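Local coordinates for protein glutamate--LysW ligase ArgX (Sulfolobus tokodaii, PDB 3VPB) that probably catalyses the ATP-dependent joining of glutamate, through its amino group, to the gamma-carboxyl group of the C-terminal glutamate of the carrier protein LysW, at residues 11-24 against 256-270. Numbering follows the deposited sequence.
Sequences RQEEKLIAKALEEN and EFKGFMVATNINVAQ. With GLU (glutamic acid), chain M.
At the glutamate-binding site of this ATP-grasp ligase, Glu13 of helix 12-23 holds the start of helix 258-264: its OE1 accepts from Phe257 N (2.9 Å, 161°) through the anti lone pair and from Lys258 N (3.2 Å) from above the carboxylate plane. A bend at chi2 (83°) brings the carboxylate to these two N-H groups, while Glu13 CG sits over the Phe257 ring, 3.5 Å from its centroid and 10° off the normal, a CH-pi contact; Val268 CG1 covers the opposite face. Helix 12-23 belongs to the Rossmann-like pre-ATP-grasp domain, so these bonds join it directly to the substrate pocket, where Gly259 N and Phe260 N of the GF motif bind the ligand's side-chain carboxylate. Nearby, Arg11 NH1 makes a salt bridge to Glu256 OE1 (3.1 Å); the oxygen is tilted from the guanidinium plane, and the nitrogen comes from above the carboxylate plane, whereas Glu256 OE2 accepts from the ligand amino group. Farther along, Ala269 CB lies 3.4 Å from Leu16 O, and Leu16 CD1 and Met261 SD meet tip to tip. Asn24 and Gln270 pair through nearly coplanar amides, ND2 to OE1 (2.7 Å) and NE2 to OD1; an alanine at Asn24 would probably leave Gln270 OE1 without this donor and the Gln270 amide held mainly by NE2 to Glu274.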
loop_
_atom_site.group_PDB
_atom_site.type_symbol
_atom_site.label_atom_id
_atom_site.label_comp_id
_atom_site.label_asym_id
_atom_site.label_seq_id
_atom_site.Cartn_x
_atom_site.Cartn_y
_atom_site.Cartn_z
ATOM N N ARG B 11 -10.806 21.716 10.790
ATOM C CA ARG B 11 -12.183 21.721 10.280
ATOM C C ARG B 11 -13.011 22.723 11.068
ATOM O O ARG B 11 -12.528 23.330 12.041
ATOM C CB ARG B 11 -12.863 20.345 10.451
ATOM C CG ARG B 11 -12.125 19.154 9.909
ATOM C CD ARG B 11 -12.608 17.880 10.558
ATOM N NE ARG B 11 -11.999 17.690 11.884
ATOM C CZ ARG B 11 -11.904 16.523 12.509
ATOM N NH1 ARG B 11 -12.394 15.433 11.930
ATOM N NH2 ARG B 11 -11.291 16.443 13.699
ATOM N N GLN B 12 -14.288 22.837 10.700
ATOM C CA GLN B 12 -15.206 23.700 11.443
ATOM C C GLN B 12 -15.164 23.399 12.933
ATOM O O GLN B 12 -15.183 24.317 13.750
ATOM C CB GLN B 12 -16.640 23.554 10.921
ATOM C CG GLN B 12 -17.112 24.716 10.058
ATOM C CD GLN B 12 -17.148 26.039 10.816
ATOM O OE1 GLN B 12 -16.371 26.944 10.521
ATOM N NE2 GLN B 12 -18.026 26.146 11.814
ATOM N N GLU B 13 -15.080 22.117 13.268
ATOM C CA GLU B 13 -15.094 21.692 14.657
ATOM C C GLU B 13 -13.912 22.302 15.423
ATOM O O GLU B 13 -14.070 22.775 16.540
ATOM C CB GLU B 13 -15.035 20.165 14.750
ATOM C CG GLU B 13 -16.376 19.438 14.492
ATOM C CD GLU B 13 -16.715 19.214 13.022
ATOM O OE1 GLU B 13 -17.738 18.534 12.765
ATOM O OE2 GLU B 13 -15.982 19.694 12.131
ATOM N N GLU B 14 -12.723 22.244 14.833
ATOM C CA GLU B 14 -11.546 22.808 15.487
ATOM C C GLU B 14 -11.645 24.328 15.631
ATOM O O GLU B 14 -11.247 24.883 16.657
ATOM C CB GLU B 14 -10.267 22.405 14.766
ATOM C CG GLU B 14 -9.899 20.931 14.986
ATOM C CD GLU B 14 -10.854 19.949 14.278
ATOM O OE1 GLU B 14 -11.162 20.148 13.083
ATOM O OE2 GLU B 14 -11.288 18.973 14.916
ATOM N N LYS B 15 -12.194 24.984 14.614
ATOM C CA LYS B 15 -12.386 26.440 14.662
ATOM C C LYS B 15 -13.327 26.828 15.777
ATOM O O LYS B 15 -13.059 27.790 16.535
ATOM C CB LYS B 15 -12.905 26.948 13.323
ATOM C CG LYS B 15 -11.862 26.883 12.243
ATOM C CD LYS B 15 -12.426 27.381 10.913
ATOM C CE LYS B 15 -13.473 26.439 10.375
ATOM N NZ LYS B 15 -14.438 27.183 9.513
ATOM N N LEU B 16 -14.412 26.068 15.896
ATOM C CA LEU B 16 -15.407 26.299 16.943
ATOM C C LEU B 16 -14.816 26.067 18.340
ATOM O O LEU B 16 -15.155 26.789 19.285
ATOM C CB LEU B 16 -16.660 25.432 16.726
ATOM C CG LEU B 16 -17.573 25.769 15.534
ATOM C CD1 LEU B 16 -18.668 24.723 15.416
ATOM C CD2 LEU B 16 -18.209 27.180 15.639
ATOM N N ILE B 17 -13.932 25.074 18.483
ATOM C CA ILE B 17 -13.320 24.827 19.788
ATOM C C ILE B 17 -12.339 25.957 20.123
ATOM O O ILE B 17 -12.306 26.430 21.248
ATOM C CB ILE B 17 -12.634 23.425 19.889
ATOM C CG1 ILE B 17 -13.664 22.300 19.768
ATOM C CG2 ILE B 17 -11.853 23.274 21.228
ATOM C CD1 ILE B 17 -13.025 20.915 19.526
ATOM N N ALA B 18 -11.561 26.407 19.140
ATOM C CA ALA B 18 -10.656 27.527 19.350
ATOM C C ALA B 18 -11.443 28.791 19.742
ATOM O O ALA B 18 -11.020 29.545 20.638
ATOM C CB ALA B 18 -9.819 27.795 18.102
ATOM N N LYS B 19 -12.589 28.998 19.104
ATOM C CA LYS B 19 -13.368 30.214 19.334
ATOM C C LYS B 19 -13.947 30.157 20.725
ATOM O O LYS B 19 -13.987 31.169 21.440
ATOM C CB LYS B 19 -14.476 30.366 18.276
ATOM C CG LYS B 19 -15.340 31.632 18.420
ATOM C CD LYS B 19 -14.493 32.922 18.272
ATOM C CE LYS B 19 -15.365 34.185 18.205
ATOM N NZ LYS B 19 -15.907 34.584 19.554
ATOM N N ALA B 20 -14.369 28.966 21.139
ATOM C CA ALA B 20 -14.928 28.802 22.478
ATOM C C ALA B 20 -13.882 28.957 23.588
ATOM O O ALA B 20 -14.198 29.480 24.674
ATOM C CB ALA B 20 -15.689 27.451 22.599
ATOM N N LEU B 21 -12.647 28.507 23.332
ATOM C CA LEU B 21 -11.536 28.754 24.251
ATOM C C LEU B 21 -11.352 30.273 24.415
ATOM O O LEU B 21 -11.369 30.793 25.547
ATOM C CB LEU B 21 -10.239 28.054 23.797
ATOM C CG LEU B 21 -10.260 26.512 23.940
ATOM C CD1 LEU B 21 -9.183 25.839 23.079
ATOM C CD2 LEU B 21 -10.143 26.072 25.381
ATOM N N GLU B 22 -11.246 30.968 23.291
ATOM C CA GLU B 22 -11.107 32.432 23.280
ATOM C C GLU B 22 -12.241 33.147 24.041
ATOM O O GLU B 22 -11.984 34.034 24.874
ATOM C CB GLU B 22 -11.065 32.914 21.835
ATOM C CG GLU B 22 -10.964 34.436 21.658
ATOM C CD GLU B 22 -11.166 34.875 20.201
ATOM O OE1 GLU B 22 -10.580 34.243 19.287
ATOM O OE2 GLU B 22 -11.921 35.852 19.975
ATOM N N GLU B 23 -13.487 32.753 23.757
ATOM C CA GLU B 23 -14.676 33.425 24.273
ATOM C C GLU B 23 -14.839 33.232 25.772
ATOM O O GLU B 23 -15.457 34.061 26.428
ATOM C CB GLU B 23 -15.926 32.883 23.588
ATOM C CG GLU B 23 -16.329 33.591 22.330
ATOM C CD GLU B 23 -17.546 32.956 21.656
ATOM O OE1 GLU B 23 -18.475 32.476 22.344
ATOM O OE2 GLU B 23 -17.583 32.955 20.419
ATOM N N ASN B 24 -14.317 32.118 26.282
ATOM C CA ASN B 24 -14.359 31.795 27.704
ATOM C C ASN B 24 -13.070 32.165 28.451
ATOM O O ASN B 24 -12.875 31.739 29.597
ATOM C CB ASN B 24 -14.703 30.308 27.902
ATOM C CG ASN B 24 -16.144 29.986 27.491
ATOM O OD1 ASN B 24 -17.049 29.983 28.322
ATOM N ND2 ASN B 24 -16.359 29.734 26.209
ATOM N N GLU B 256 -16.822 14.403 15.344
ATOM C CA GLU B 256 -17.255 15.552 14.569
ATOM C C GLU B 256 -18.667 15.860 15.067
ATOM O O GLU B 256 -19.300 15.003 15.709
ATOM C CB GLU B 256 -17.209 15.254 13.077
ATOM C CG GLU B 256 -15.783 15.251 12.452
ATOM C CD GLU B 256 -15.791 14.662 11.040
ATOM O OE1 GLU B 256 -14.986 15.107 10.196
ATOM O OE2 GLU B 256 -16.623 13.757 10.780
ATOM N N PHE B 257 -19.133 17.087 14.854
ATOM C CA PHE B 257 -20.414 17.506 15.433
ATOM C C PHE B 257 -21.174 18.557 14.649
ATOM O O PHE B 257 -22.106 19.149 15.195
ATOM C CB PHE B 257 -20.284 17.908 16.933
ATOM C CG PHE B 257 -19.141 18.847 17.242
ATOM C CD1 PHE B 257 -19.286 20.245 17.108
ATOM C CD2 PHE B 257 -17.917 18.336 17.720
ATOM C CE1 PHE B 257 -18.226 21.105 17.431
ATOM C CE2 PHE B 257 -16.833 19.177 17.994
ATOM C CZ PHE B 257 -16.993 20.570 17.871
ATOM N N LYS B 258 -20.846 18.760 13.365
ATOM C CA LYS B 258 -21.628 19.712 12.548
ATOM C C LYS B 258 -23.085 19.279 12.369
ATOM O O LYS B 258 -23.996 20.116 12.400
ATOM C CB LYS B 258 -21.001 19.934 11.171
ATOM C CG LYS B 258 -19.903 20.981 11.167
ATOM C CD LYS B 258 -19.567 21.382 9.735
ATOM C CE LYS B 258 -18.749 20.306 9.060
ATOM N NZ LYS B 258 -19.013 20.283 7.607
ATOM N N GLY B 259 -23.289 17.987 12.151
ATOM C CA GLY B 259 -24.627 17.399 12.057
ATOM C C GLY B 259 -25.359 17.471 13.379
ATOM O O GLY B 259 -26.549 17.830 13.428
ATOM N N PHE B 260 -24.637 17.155 14.455
ATOM C CA PHE B 260 -25.197 17.193 15.811
ATOM C C PHE B 260 -25.757 18.581 16.059
ATOM O O PHE B 260 -26.905 18.726 16.543
ATOM C CB PHE B 260 -24.100 16.827 16.814
ATOM C CG PHE B 260 -24.576 16.575 18.202
ATOM C CD1 PHE B 260 -24.912 15.285 18.622
ATOM C CD2 PHE B 260 -24.614 17.612 19.115
ATOM C CE1 PHE B 260 -25.329 15.061 19.938
ATOM C CE2 PHE B 260 -25.029 17.404 20.419
ATOM C CZ PHE B 260 -25.366 16.130 20.841
ATOM N N MET B 261 -24.963 19.593 15.717
ATOM C CA MET B 261 -25.385 20.990 15.933
ATOM C C MET B 261 -26.635 21.387 15.148
ATOM O O MET B 261 -27.516 22.035 15.698
ATOM C CB MET B 261 -24.247 21.969 15.692
ATOM C CG MET B 261 -23.222 21.933 16.796
ATOM S SD MET B 261 -21.855 23.033 16.434
ATOM C CE MET B 261 -22.704 24.601 16.765
ATOM N N VAL B 262 -26.740 20.980 13.892
ATOM C CA VAL B 262 -27.953 21.335 13.143
ATOM C C VAL B 262 -29.200 20.649 13.712
ATOM O O VAL B 262 -30.296 21.216 13.671
ATOM C CB VAL B 262 -27.842 21.108 11.607
ATOM C CG1 VAL B 262 -26.594 21.713 11.063
ATOM C CG2 VAL B 262 -27.915 19.641 11.250
ATOM N N ALA B 263 -29.046 19.452 14.261
ATOM C CA ALA B 263 -30.211 18.738 14.745
ATOM C C ALA B 263 -30.642 19.157 16.150
ATOM O O ALA B 263 -31.837 19.293 16.403
ATOM C CB ALA B 263 -30.008 17.236 14.657
ATOM N N THR B 264 -29.679 19.411 17.041
ATOM C CA THR B 264 -29.969 19.565 18.478
ATOM C C THR B 264 -29.928 21.016 18.992
ATOM O O THR B 264 -30.383 21.306 20.122
ATOM C CB THR B 264 -28.959 18.778 19.326
ATOM O OG1 THR B 264 -27.650 19.306 19.108
ATOM C CG2 THR B 264 -28.976 17.283 18.989
ATOM N N ASN B 265 -29.348 21.885 18.171
ATOM C CA ASN B 265 -28.944 23.256 18.536
ATOM C C ASN B 265 -28.009 23.378 19.731
ATOM O O ASN B 265 -27.962 24.430 20.376
ATOM C CB ASN B 265 -30.171 24.135 18.756
ATOM C CG ASN B 265 -31.063 24.151 17.578
ATOM O OD1 ASN B 265 -32.231 23.759 17.664
ATOM N ND2 ASN B 265 -30.525 24.585 16.445
ATOM N N ILE B 266 -27.275 22.310 20.036
ATOM C CA ILE B 266 -26.349 22.323 21.169
ATOM C C ILE B 266 -25.012 22.928 20.738
ATOM O O ILE B 266 -24.460 22.556 19.704
ATOM C CB ILE B 266 -26.188 20.913 21.788
ATOM C CG1 ILE B 266 -27.508 20.483 22.453
ATOM C CG2 ILE B 266 -25.002 20.856 22.768
ATOM C CD1 ILE B 266 -27.624 18.998 22.727
ATOM N N ASN B 267 -24.530 23.909 21.504
ATOM C CA ASN B 267 -23.197 24.459 21.304
ATOM C C ASN B 267 -22.176 23.484 21.918
ATOM O O ASN B 267 -21.762 23.623 23.070
ATOM C CB ASN B 267 -23.084 25.849 21.923
ATOM C CG ASN B 267 -21.802 26.573 21.534
ATOM O OD1 ASN B 267 -20.784 25.948 21.202
ATOM N ND2 ASN B 267 -21.840 27.912 21.577
ATOM N N VAL B 268 -21.822 22.468 21.144
ATOM C CA VAL B 268 -20.898 21.407 21.604
ATOM C C VAL B 268 -19.535 21.956 22.069
ATOM O O VAL B 268 -19.038 21.557 23.130
ATOM C CB VAL B 268 -20.721 20.303 20.524
ATOM C CG1 VAL B 268 -19.661 19.264 20.934
ATOM C CG2 VAL B 268 -22.036 19.583 20.250
ATOM N N ALA B 269 -18.951 22.864 21.291
ATOM C CA ALA B 269 -17.655 23.465 21.674
ATOM C C ALA B 269 -17.750 24.227 23.014
ATOM O O ALA B 269 -16.856 24.152 23.863
ATOM C CB ALA B 269 -17.106 24.342 20.546
ATOM N N GLN B 270 -18.870 24.910 23.240
ATOM C CA GLN B 270 -19.066 25.619 24.520
ATOM C C GLN B 270 -19.208 24.647 25.685
ATOM O O GLN B 270 -18.629 24.868 26.773
ATOM C CB GLN B 270 -20.303 26.543 24.419
ATOM C CG GLN B 270 -20.620 27.341 25.692
ATOM C CD GLN B 270 -19.493 28.289 26.107
ATOM O OE1 GLN B 270 -18.761 28.812 25.272
ATOM N NE2 GLN B 270 -19.362 28.512 27.412
HETATM N N GLU M . -18.415 11.563 11.352
HETATM C CA GLU M . -19.875 11.762 11.552
HETATM C C GLU M . -20.612 11.408 10.279
HETATM O O GLU M . -21.779 10.984 10.373
HETATM C CB GLU M . -20.181 13.218 11.942
HETATM C CG GLU M . -21.615 13.443 12.389
HETATM C CD GLU M . -21.907 14.892 12.781
HETATM O OE1 GLU M . -21.388 15.820 12.110
HETATM O OE2 GLU M . -22.678 15.078 13.763
HETATM O OXT GLU M . -20.082 11.561 9.154
HETATM O O HOH W 1 -19.120 29.467 21.516
#